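Local structure of pullulanase (Bacillus acidopullulyticus, 2WAN) at residues F830-T833 and Q837-Q840; E855-A860 and W865-V870; V909-P912 and T916-L919. The protein hydrolyses the alpha-1,6-glycosidic linkages of pullulan and probably those at the branch points of starch polysaccharides, as a debranching glycoside hydrolase. All blocks are in the same frame, centred on the assembly; numbering follows the deposited sequence. Where two conformers were deposited one is given.

Contact 1: residues F830-T833 and Q837-Q840; sequences FRMT and QIKQ. With SO4 (sulfate ion), chain J; SO4 (sulfate ion), chain L.
The side-chain amide of Gln-837 reaches back from its helix and meets the backbone of Thr-833 head-on: Thr-833 N donates to Gln-837 OE1 at 2.9 Å, with a C=O...N angle of 176°, so that the donor lies nearly along the C=O axis. The other end of the amide is engaged as well. Gln-837 NE2 donates to O2 of the chain L sulfate at 3.1 Å and also to Asn-861 OD1, and the same sulfate is held further by Asn-861 N and Asn-841 ND2. With both its ends bonded, the amide is fixed in rotation.

Next to this polar link lies Met-832. Its CG stands anti to the carbonyl carbon (chi1 -68°), which carries the sulfur to the helix backbone, where Met-832 SD sits 3.5 Å from Gln-837 O. Met-832 CB packs 3.8 Å from Ile-838 CG1, while Leu-856 of the neighbouring strand also touches the methionine.

Arg-831 turns away from the helix. Its NH1 and NH2 grip two oxygens of the chain J sulfate, NH1 to O4 at 2.7 Å and NH2 to O3 at 2.9 Å, with O3 at the edge of the guanidinium and in its plane; NH1 also forms a salt bridge with Asp-432. Both sulfates probably come from the crystallisation liquor.

An alanine at Gln-837 is likely to leave Thr-833 N without its acceptor and the loop less firmly tied to the helix.

The contact illustrates how one neutral amide can serve a backbone N-H and an anion at once: drawing on OE1 and NE2 together would probably polarise the group and strengthen each bond, while the thioether and isoleucine seal the side facing the protein interior.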
ATOM      1  N   PHE A 830      -3.171  -3.074  28.027  1.00  9.66           N
ATOM      2  CA  PHE A 830      -2.201  -2.777  26.973  1.00 10.65           C
ATOM      3  C   PHE A 830      -2.818  -2.639  25.580  1.00 10.64           C
ATOM      4  O   PHE A 830      -2.130  -2.227  24.633  1.00 10.87           O
ATOM      5  CB  PHE A 830      -1.129  -3.877  26.924  1.00  8.47           C
ATOM      6  CG  PHE A 830      -0.233  -3.918  28.145  1.00  9.21           C
ATOM      7  CD1 PHE A 830       0.702  -2.915  28.375  1.00 11.71           C
ATOM      8  CD2 PHE A 830      -0.327  -4.980  29.039  1.00 10.69           C
ATOM      9  CE1 PHE A 830       1.539  -2.965  29.504  1.00 12.62           C
ATOM     10  CE2 PHE A 830       0.508  -5.054  30.165  1.00 11.81           C
ATOM     11  CZ  PHE A 830       1.439  -4.031  30.399  1.00 12.82           C
ATOM     12  N   ARG A 831      -4.117  -2.954  25.463  1.00 10.07           N
ATOM     13  CA  ARG A 831      -4.771  -3.122  24.170  1.00  9.83           C
ATOM     14  C   ARG A 831      -6.114  -2.387  24.165  1.00 10.79           C
ATOM     15  O   ARG A 831      -7.134  -2.902  23.680  1.00 12.22           O
ATOM     16  CB  ARG A 831      -4.979  -4.614  23.887  1.00 10.10           C
ATOM     17  CG  ARG A 831      -3.657  -5.373  23.751  1.00 10.46           C
ATOM     18  CD  ARG A 831      -3.914  -6.846  23.475  1.00 11.29           C
ATOM     19  NE  ARG A 831      -4.127  -7.613  24.696  1.00 14.64           N
ATOM     20  CZ  ARG A 831      -5.274  -8.148  25.101  1.00 13.42           C
ATOM     21  NH1 ARG A 831      -6.410  -7.998  24.407  1.00 15.58           N
ATOM     22  NH2 ARG A 831      -5.290  -8.843  26.228  1.00 14.90           N
ATOM     23  N   MET A 832      -6.114  -1.168  24.704  1.00  9.86           N
ATOM     24  CA  MET A 832      -7.322  -0.320  24.598  1.00 10.70           C
ATOM     25  C   MET A 832      -7.688  -0.104  23.127  1.00  9.60           C
ATOM     26  O   MET A 832      -6.808  -0.109  22.246  1.00 13.27           O
ATOM     27  CB  MET A 832      -7.122   0.998  25.351  1.00  9.56           C
ATOM     28  CG  MET A 832      -7.037   0.771  26.823  1.00 15.14           C
ATOM     29  SD  MET A 832      -6.881   2.304  27.758  1.00 12.90           S
ATOM     30  CE  MET A 832      -5.133   2.277  28.199  1.00 13.27           C
ATOM     31  N   THR A 833      -8.984   0.049  22.848  1.00 11.64           N
ATOM     32  CA  THR A 833      -9.448   0.046  21.453  1.00 12.58           C
ATOM     33  C   THR A 833      -9.897   1.422  20.925  1.00 14.25           C
ATOM     34  O   THR A 833     -10.085   1.593  19.712  1.00 12.12           O
ATOM     35  CB  THR A 833     -10.599  -0.971  21.235  1.00 13.87           C
ATOM     36  OG1 THR A 833     -11.724  -0.594  22.036  1.00 13.21           O
ATOM     37  CG2 THR A 833     -10.167  -2.425  21.595  1.00 14.47           C
ATOM     38  N   GLN A 837     -10.752   5.811  25.577  1.00 15.62           N
ATOM     39  CA  GLN A 837     -10.270   4.917  26.627  1.00 14.02           C
ATOM     40  C   GLN A 837      -8.852   5.284  27.018  1.00 12.63           C
ATOM     41  O   GLN A 837      -8.537   5.300  28.200  1.00 12.30           O
ATOM     42  CB  GLN A 837     -10.227   3.453  26.178  1.00 16.15           C
ATOM     43  CG  GLN A 837     -11.457   2.646  26.418  1.00 19.85           C
ATOM     44  CD  GLN A 837     -11.206   1.189  26.081  1.00 24.74           C
ATOM     45  OE1 GLN A 837     -10.569   0.875  25.074  1.00 18.97           O
ATOM     46  NE2 GLN A 837     -11.681   0.296  26.933  1.00 21.28           N
ATOM     47  N   ILE A 838      -7.986   5.515  26.024  1.00 11.83           N
ATOM     48  CA  ILE A 838      -6.573   5.825  26.322  1.00 11.84           C
ATOM     49  C   ILE A 838      -6.461   7.154  27.094  1.00 13.11           C
ATOM     50  O   ILE A 838      -5.734   7.255  28.092  1.00 13.27           O
ATOM     51  CB  ILE A 838      -5.706   5.833  25.038  1.00 12.99           C
ATOM     52  CG1 ILE A 838      -5.701   4.430  24.389  1.00 13.50           C
ATOM     53  CG2 ILE A 838      -4.286   6.334  25.339  1.00 11.05           C
ATOM     54  CD1 ILE A 838      -5.132   4.373  22.944  1.00 12.57           C
ATOM     55  N   LYS A 839      -7.199   8.173  26.658  1.00 14.12           N
ATOM     56  CA  LYS A 839      -7.164   9.466  27.352  0.50 14.08           C
ATOM     57  C   LYS A 839      -7.704   9.327  28.783  1.00 15.18           C
ATOM     58  O   LYS A 839      -7.230   9.989  29.703  1.00 17.56           O
ATOM     59  CB  LYS A 839      -7.950  10.517  26.561  0.50 14.32           C
ATOM     60  CG  LYS A 839      -7.310  10.873  25.220  0.50 16.88           C
ATOM     61  CD  LYS A 839      -8.301  11.602  24.318  0.50 22.04           C
ATOM     62  CE  LYS A 839      -7.840  11.611  22.870  0.50 22.83           C
ATOM     63  NZ  LYS A 839      -6.837  12.668  22.583  0.50 25.80           N
ATOM     64  N   GLN A 840      -8.683   8.444  28.967  1.00 15.02           N
ATOM     65  CA  GLN A 840      -9.268   8.217  30.287  1.00 15.15           C
ATOM     66  C   GLN A 840      -8.328   7.464  31.226  1.00 15.53           C
ATOM     67  O   GLN A 840      -8.244   7.782  32.424  1.00 15.60           O
ATOM     68  CB  GLN A 840     -10.602   7.472  30.159  1.00 20.26           C
ATOM     69  CG  GLN A 840     -11.259   7.087  31.489  1.00 26.50           C
ATOM     70  CD  GLN A 840     -12.294   5.970  31.339  1.00 41.96           C
ATOM     71  OE1 GLN A 840     -13.082   5.957  30.391  1.00 46.18           O
ATOM     72  NE2 GLN A 840     -12.292   5.025  32.283  1.00 47.51           N
TER
HETATM   73  S   SO4 J1930      -8.777 -10.349  25.815  1.00 28.09           S
HETATM   74  O1  SO4 J1930     -10.086 -10.451  26.459  1.00 29.28           O
HETATM   75  O2  SO4 J1930      -8.494 -11.591  25.075  1.00 29.79           O
HETATM   76  O3  SO4 J1930      -7.741 -10.195  26.860  1.00 20.52           O
HETATM   77  O4  SO4 J1930      -8.803  -9.225  24.857  1.00 25.16           O
HETATM   78  S   SO4 L1932     -12.889   0.837  30.438  1.00 40.54           S
HETATM   79  O1  SO4 L1932     -13.234  -0.584  30.561  1.00 38.57           O
HETATM   80  O2  SO4 L1932     -13.520   1.378  29.228  1.00 36.46           O
HETATM   81  O3  SO4 L1932     -11.441   0.979  30.373  1.00 28.91           O
HETATM   82  O4  SO4 L1932     -13.378   1.588  31.593  1.00 46.33           O

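Contact 2: residues E855-A860 and W865-V870; sequences ELKNYA and WKNIIV
Lys-866 lies across the ring of Tyr-859, and its chain can be followed outward atom by atom. CA already stands over one face of the ring, 3.7 Å from the centroid and 29° off the normal, a CH-pi contact. CB comes 3.4 Å from Tyr-859 CE1. With CG anti to the backbone N (chi1 -179°) and the chain extended beyond it, the methylenes travel over the rim: CG passes 3.9 Å from Tyr-859 CZ, and CD 4.0 Å from Tyr-859 OH. CE and NZ then lead away from the ring, leaving the ammonium beyond this apolar contact.

The backbone pairing explains why the two residues meet. Leu-856 and Ile-868 form an antiparallel hydrogen-bonded pair, Leu-856 N donating to Ile-868 O at 2.8 Å and Ile-868 N returning the bond to Leu-856 O. Past it, Asn-858 and Tyr-859 take left-handed backbone conformations and swing the chain out of the strand, yet Tyr-859 N still reaches a lone pair of Lys-866 O at 3.0 Å.

On the other flank, Asn-867 OD1 accepts a bond from a water at 2.6 Å, and that water accepts from Asn-858 N. The amide's ND2 is taken by Gln-921 OE1. Glu-855 OE2 comes up against Asn-867 CG, the carboxylate and amide planes 72° apart, while the aliphatic part of Glu-855 packs on Ile-869.

This is the loop end of a beta hairpin in the all-beta C-terminal domain, with Trp-865 stacked on His-827. Chemically, the regular pairing gives way to a water-mediated polar seam and an exposed CH-pi contact, so beyond the paired strands a water joins Asn-858 N to the side chain of Asn-867, while the ring of Tyr-859 covers the aliphatic start of Lys-866.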
ATOM      1  N   GLU A 855       1.136   4.973  33.636  1.00 11.21           N
ATOM      2  CA  GLU A 855       0.242   4.155  34.433  1.00 11.66           C
ATOM      3  C   GLU A 855      -1.049   3.925  33.661  1.00 11.53           C
ATOM      4  O   GLU A 855      -1.610   4.865  33.061  1.00 12.51           O
ATOM      5  CB  GLU A 855      -0.061   4.847  35.771  1.00 11.89           C
ATOM      6  CG  GLU A 855      -0.868   3.974  36.731  1.00 10.86           C
ATOM      7  CD  GLU A 855      -1.195   4.692  38.053  1.00 15.60           C
ATOM      8  OE1 GLU A 855      -0.930   5.914  38.175  1.00 16.21           O
ATOM      9  OE2 GLU A 855      -1.702   4.018  38.971  1.00 13.52           O
ATOM     10  N   LEU A 856      -1.488   2.664  33.668  1.00  9.79           N
ATOM     11  CA  LEU A 856      -2.750   2.226  33.058  1.00 10.68           C
ATOM     12  C   LEU A 856      -3.687   2.005  34.229  1.00  9.45           C
ATOM     13  O   LEU A 856      -3.488   1.086  35.038  1.00 11.11           O
ATOM     14  CB  LEU A 856      -2.538   0.924  32.242  1.00  9.75           C
ATOM     15  CG  LEU A 856      -1.442   1.007  31.162  1.00 11.50           C
ATOM     16  CD1 LEU A 856      -1.217  -0.331  30.456  1.00 11.79           C
ATOM     17  CD2 LEU A 856      -1.763   2.095  30.125  1.00 11.62           C
ATOM     18  N   LYS A 857      -4.698   2.872  34.357  1.00 10.20           N
ATOM     19  CA  LYS A 857      -5.530   2.891  35.560  1.00 11.50           C
ATOM     20  C   LYS A 857      -6.914   2.312  35.341  1.00 14.02           C
ATOM     21  O   LYS A 857      -7.352   2.169  34.209  1.00 12.96           O
ATOM     22  CB  LYS A 857      -5.709   4.332  36.048  1.00 13.07           C
ATOM     23  CG  LYS A 857      -4.388   5.055  36.323  1.00 16.43           C
ATOM     24  CD  LYS A 857      -4.632   6.571  36.424  1.00 23.40           C
ATOM     25  CE  LYS A 857      -5.079   7.122  35.068  1.00 34.99           C
ATOM     26  NZ  LYS A 857      -5.763   8.448  35.125  1.00 39.65           N
ATOM     27  N   ASN A 858      -7.601   2.041  36.447  1.00 14.79           N
ATOM     28  CA  ASN A 858      -9.056   1.826  36.434  1.00 18.83           C
ATOM     29  C   ASN A 858      -9.424   0.463  35.834  1.00 14.38           C
ATOM     30  O   ASN A 858     -10.440   0.373  35.169  1.00 14.88           O
ATOM     31  CB  ASN A 858      -9.806   2.926  35.614  1.00 19.14           C
ATOM     32  CG  ASN A 858      -9.462   4.367  36.023  1.00 25.74           C
ATOM     33  OD1 ASN A 858      -9.428   4.694  37.223  1.00 20.02           O
ATOM     34  ND2 ASN A 858      -9.236   5.253  35.006  1.00 16.13           N
ATOM     35  N   TYR A 859      -8.604  -0.571  36.046  1.00 11.53           N
ATOM     36  CA  TYR A 859      -8.817  -1.883  35.381  1.00 10.88           C
ATOM     37  C   TYR A 859      -9.043  -1.663  33.879  1.00 10.80           C
ATOM     38  O   TYR A 859     -10.052  -2.120  33.318  1.00 10.54           O
ATOM     39  CB  TYR A 859     -10.040  -2.621  35.966  1.00 11.82           C
ATOM     40  CG  TYR A 859      -9.989  -2.841  37.454  1.00 12.46           C
ATOM     41  CD1 TYR A 859      -9.188  -3.832  37.991  1.00 14.29           C
ATOM     42  CD2 TYR A 859     -10.768  -2.056  38.324  1.00 15.09           C
ATOM     43  CE1 TYR A 859      -9.116  -4.029  39.363  1.00 16.48           C
ATOM     44  CE2 TYR A 859     -10.710  -2.250  39.708  1.00 16.96           C
ATOM     45  CZ  TYR A 859      -9.890  -3.244  40.213  1.00 15.47           C
ATOM     46  OH  TYR A 859      -9.816  -3.473  41.566  1.00 17.88           O
ATOM     47  N   ALA A 860      -8.113  -0.965  33.232  1.00 11.11           N
ATOM     48  CA  ALA A 860      -8.320  -0.451  31.880  1.00 10.57           C
ATOM     49  C   ALA A 860      -8.746  -1.542  30.897  1.00 11.13           C
ATOM     50  O   ALA A 860      -8.123  -2.607  30.846  1.00 11.98           O
ATOM     51  CB  ALA A 860      -7.063   0.260  31.382  1.00 12.24           C
ATOM     52  N   TRP A 865      -5.882  -6.396  36.495  1.00  9.20           N
ATOM     53  CA  TRP A 865      -5.022  -5.577  37.371  1.00  9.51           C
ATOM     54  C   TRP A 865      -5.547  -4.133  37.399  1.00  9.95           C
ATOM     55  O   TRP A 865      -5.729  -3.509  36.351  1.00 10.56           O
ATOM     56  CB  TRP A 865      -3.563  -5.600  36.889  1.00 10.14           C
ATOM     57  CG  TRP A 865      -2.856  -6.909  37.139  1.00  8.52           C
ATOM     58  CD1 TRP A 865      -3.243  -7.927  37.963  1.00 10.01           C
ATOM     59  CD2 TRP A 865      -1.576  -7.295  36.593  1.00 10.86           C
ATOM     60  NE1 TRP A 865      -2.297  -8.955  37.933  1.00 12.10           N
ATOM     61  CE2 TRP A 865      -1.270  -8.583  37.100  1.00  9.90           C
ATOM     62  CE3 TRP A 865      -0.686  -6.691  35.694  1.00 11.47           C
ATOM     63  CZ2 TRP A 865      -0.086  -9.268  36.769  1.00  9.72           C
ATOM     64  CZ3 TRP A 865       0.490  -7.376  35.350  1.00 10.13           C
ATOM     65  CH2 TRP A 865       0.781  -8.645  35.888  1.00 11.86           C
ATOM     66  N   LYS A 866      -5.775  -3.601  38.607  1.00 10.97           N
ATOM     67  CA  LYS A 866      -6.340  -2.255  38.762  1.00 11.30           C
ATOM     68  C   LYS A 866      -5.463  -1.165  38.125  1.00 10.50           C
ATOM     69  O   LYS A 866      -5.930  -0.355  37.301  1.00 10.65           O
ATOM     70  CB  LYS A 866      -6.552  -1.935  40.258  1.00 11.37           C
ATOM     71  CG  LYS A 866      -7.152  -0.550  40.488  1.00 12.78           C
ATOM     72  CD  LYS A 866      -7.439  -0.297  41.965  1.00 19.64           C
ATOM     73  CE  LYS A 866      -8.206   1.005  42.149  1.00 22.28           C
ATOM     74  NZ  LYS A 866      -8.485   1.274  43.601  1.00 35.83           N
ATOM     75  N   ASN A 867      -4.197  -1.131  38.544  1.00 10.36           N
ATOM     76  CA  ASN A 867      -3.237  -0.179  38.035  1.00 11.10           C
ATOM     77  C   ASN A 867      -2.007  -0.939  37.561  1.00  9.36           C
ATOM     78  O   ASN A 867      -1.527  -1.847  38.271  1.00 10.21           O
ATOM     79  CB  ASN A 867      -2.825   0.806  39.154  1.00 11.91           C
ATOM     80  CG  ASN A 867      -3.971   1.689  39.610  1.00 17.77           C
ATOM     81  OD1 ASN A 867      -4.779   2.170  38.799  1.00 13.88           O
ATOM     82  ND2 ASN A 867      -4.054   1.911  40.922  1.00 14.57           N
ATOM     83  N   ILE A 868      -1.520  -0.577  36.375  1.00  9.48           N
ATOM     84  CA  ILE A 868      -0.256  -1.101  35.868  1.00  9.44           C
ATOM     85  C   ILE A 868       0.696   0.050  35.613  1.00 10.83           C
ATOM     86  O   ILE A 868       0.338   1.041  34.970  1.00 10.36           O
ATOM     87  CB  ILE A 868      -0.448  -1.895  34.554  1.00  9.98           C
ATOM     88  CG1 ILE A 868      -1.541  -2.965  34.734  1.00 11.19           C
ATOM     89  CG2 ILE A 868       0.906  -2.511  34.087  1.00 13.36           C
ATOM     90  CD1 ILE A 868      -1.866  -3.756  33.477  1.00 12.82           C
ATOM     91  N   ILE A 869       1.925  -0.073  36.119  1.00  8.72           N
ATOM     92  CA  ILE A 869       2.949   0.925  35.792  1.00 11.27           C
ATOM     93  C   ILE A 869       4.024   0.301  34.911  1.00  9.17           C
ATOM     94  O   ILE A 869       4.469  -0.804  35.176  1.00 10.85           O
ATOM     95  CB  ILE A 869       3.604   1.558  37.047  1.00  9.94           C
ATOM     96  CG1 ILE A 869       2.628   2.523  37.703  1.00  9.92           C
ATOM     97  CG2 ILE A 869       4.936   2.287  36.658  1.00 11.72           C
ATOM     98  CD1 ILE A 869       3.102   3.023  39.083  1.00 13.40           C
ATOM     99  N   VAL A 870       4.398   1.005  33.840  1.00  7.95           N
ATOM    100  CA  VAL A 870       5.508   0.581  32.984  1.00  9.01           C
ATOM    101  C   VAL A 870       6.517   1.737  32.947  1.00 10.81           C
ATOM    102  O   VAL A 870       6.123   2.892  32.791  1.00 11.30           O
ATOM    103  CB  VAL A 870       5.035   0.308  31.522  1.00 11.33           C
ATOM    104  CG1 VAL A 870       6.218   0.013  30.576  1.00 10.26           C
ATOM    105  CG2 VAL A 870       4.021  -0.844  31.480  1.00 11.67           C
TER
HETATM  106  O   HOH W   1      -7.182   3.033  39.216  1.00 27.34           O
HETATM  107  O   HOH W   2      -5.403  -1.242  34.468  1.00 11.17           O

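Contact 3: residues V909-P912 and T916-L919; sequences VQVP and TLIL
No flat group takes part where Val-909 and Val-911 meet Leu-917 and Leu-919, so the contact has neither ring faces nor ring edges to fill; branched methyls do all the touching. Leu-917 is the central piece. Its CG lies anti to the backbone N (chi1 173°), which lifts CD2 off its strand and sets it against both valines, 3.6 Å from Val-909 CG1 and equally 3.6 Å from Val-911 CG2. Leu-917 CB adds a second touch on the latter methyl at 3.7 Å. Beyond this, Val-909 CG1, placed between its own backbone N and carbonyl carbon, also looks toward Leu-919 CD1 at 4.2 Å.

The strand axes run 8.0 Å apart at 147°, a separation that suits packing through side chains and not edge-to-edge pairing. Each strand finds its backbone partners elsewhere: Val-909 and Val-911 bond to Leu-881 and Gln-879, Leu-917 to Met-871. The contact therefore presses strand 908-911, with its neighbour 879-882, face to face against the larger sheet holding 915-920, consistent with the beta-sandwich character of C-terminal domains in the alpha-amylase family. Trp-888 and Ile-890 continue the same core around Leu-919.

Interlocked hydrocarbon of this kind carries no directional bonds; cohesion across the contact rests on fit and on exclusion of water.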
ATOM      1  N   VAL A 909      10.916   3.202  43.633  1.00 13.30           N
ATOM      2  CA  VAL A 909      11.470   1.936  43.136  1.00 14.37           C
ATOM      3  C   VAL A 909      12.623   2.197  42.167  1.00 15.31           C
ATOM      4  O   VAL A 909      12.612   3.186  41.417  1.00 14.01           O
ATOM      5  CB  VAL A 909      10.365   1.043  42.472  1.00 15.64           C
ATOM      6  CG1 VAL A 909       9.839   1.674  41.196  1.00 17.30           C
ATOM      7  CG2 VAL A 909      10.869  -0.396  42.227  1.00 17.05           C
ATOM      8  N   GLN A 910      13.617   1.313  42.196  1.00 17.06           N
ATOM      9  CA  GLN A 910      14.782   1.439  41.328  1.00 18.51           C
ATOM     10  C   GLN A 910      14.615   0.571  40.075  1.00 17.44           C
ATOM     11  O   GLN A 910      14.204  -0.588  40.160  1.00 17.46           O
ATOM     12  CB  GLN A 910      16.039   1.050  42.110  1.00 19.47           C
ATOM     13  CG  GLN A 910      17.340   1.357  41.389  1.00 26.34           C
ATOM     14  CD  GLN A 910      18.550   1.095  42.266  1.00 33.71           C
ATOM     15  OE1 GLN A 910      18.637   1.594  43.388  1.00 40.86           O
ATOM     16  NE2 GLN A 910      19.483   0.301  41.762  1.00 38.05           N
ATOM     17  N   VAL A 911      14.889   1.156  38.914  1.00 15.45           N
ATOM     18  CA  VAL A 911      14.791   0.458  37.650  1.00 15.25           C
ATOM     19  C   VAL A 911      16.194   0.217  37.124  1.00 15.48           C
ATOM     20  O   VAL A 911      16.900   1.195  36.828  1.00 15.66           O
ATOM     21  CB  VAL A 911      14.029   1.294  36.590  1.00 16.77           C
ATOM     22  CG1 VAL A 911      13.931   0.512  35.285  1.00 15.56           C
ATOM     23  CG2 VAL A 911      12.620   1.708  37.116  1.00 20.32           C
ATOM     24  N   PRO A 912      16.605  -1.062  36.972  1.00 14.67           N
ATOM     25  CA  PRO A 912      17.972  -1.313  36.469  1.00 14.46           C
ATOM     26  C   PRO A 912      18.288  -0.678  35.113  1.00 13.63           C
ATOM     27  O   PRO A 912      17.383  -0.370  34.316  1.00 14.32           O
ATOM     28  CB  PRO A 912      18.044  -2.844  36.351  1.00 17.63           C
ATOM     29  CG  PRO A 912      16.995  -3.370  37.242  1.00 18.29           C
ATOM     30  CD  PRO A 912      15.904  -2.315  37.313  1.00 12.11           C
ATOM     31  N   THR A 916      13.189  -2.513  31.331  1.00 11.01           N
ATOM     32  CA  THR A 916      11.799  -2.093  31.502  1.00 10.87           C
ATOM     33  C   THR A 916      11.295  -2.594  32.843  1.00  9.34           C
ATOM     34  O   THR A 916      11.478  -3.770  33.194  1.00 10.67           O
ATOM     35  CB  THR A 916      10.908  -2.645  30.345  1.00  9.53           C
ATOM     36  OG1 THR A 916      11.385  -2.125  29.103  1.00 12.59           O
ATOM     37  CG2 THR A 916       9.424  -2.216  30.545  1.00 10.67           C
ATOM     38  N   LEU A 917      10.701  -1.685  33.612  1.00 10.39           N
ATOM     39  CA  LEU A 917      10.085  -2.015  34.906  1.00 11.94           C
ATOM     40  C   LEU A 917       8.592  -2.163  34.675  1.00 11.78           C
ATOM     41  O   LEU A 917       8.002  -1.346  33.969  1.00 12.33           O
ATOM     42  CB  LEU A 917      10.311  -0.866  35.911  1.00 13.96           C
ATOM     43  CG  LEU A 917       9.578  -0.975  37.260  1.00 13.60           C
ATOM     44  CD1 LEU A 917      10.338  -1.908  38.206  1.00 15.35           C
ATOM     45  CD2 LEU A 917       9.365   0.410  37.884  1.00 19.16           C
ATOM     46  N   ILE A 918       7.983  -3.201  35.251  1.00  9.47           N
ATOM     47  CA  ILE A 918       6.530  -3.318  35.283  1.00  8.48           C
ATOM     48  C   ILE A 918       6.064  -3.605  36.701  1.00  9.87           C
ATOM     49  O   ILE A 918       6.586  -4.498  37.372  1.00 10.34           O
ATOM     50  CB  ILE A 918       6.006  -4.417  34.333  1.00  9.99           C
ATOM     51  CG1 ILE A 918       6.619  -4.216  32.942  1.00 12.62           C
ATOM     52  CG2 ILE A 918       4.428  -4.339  34.260  1.00  8.98           C
ATOM     53  CD1 ILE A 918       6.290  -5.283  31.940  1.00 15.47           C
ATOM     54  N   LEU A 919       5.109  -2.807  37.161  1.00  9.74           N
ATOM     55  CA  LEU A 919       4.496  -2.986  38.474  1.00 10.96           C
ATOM     56  C   LEU A 919       3.005  -3.065  38.326  1.00 11.55           C
ATOM     57  O   LEU A 919       2.459  -2.576  37.345  1.00 11.45           O
ATOM     58  CB  LEU A 919       4.732  -1.757  39.343  1.00 11.69           C
ATOM     59  CG  LEU A 919       6.139  -1.199  39.447  1.00 14.94           C
ATOM     60  CD1 LEU A 919       6.035   0.198  40.036  1.00 19.97           C
ATOM     61  CD2 LEU A 919       6.992  -2.090  40.311  1.00 19.15           C
TER

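Overall arrangement
Read from the N terminus, the three contacts follow in series, none nested in or crossing another. Contact 1 closes the short turn that leads from the loop after helix 811-826 into helix 835-841. Contact 2 then closes the hairpin of strands 852-856 and 868-873, and contact 3 the turn between 908-911 and 915-920 near the C terminus. Contacts 1 and 2 touch through Phe-830, which packs on Leu-856 and Val-870, whereas contacts 2 and 3 share a sheet, with Ile-869 N probably hydrogen-bonded to Leu-919 O. Together they run from the junction with the catalytic part of the chain into the core of the all-beta domain.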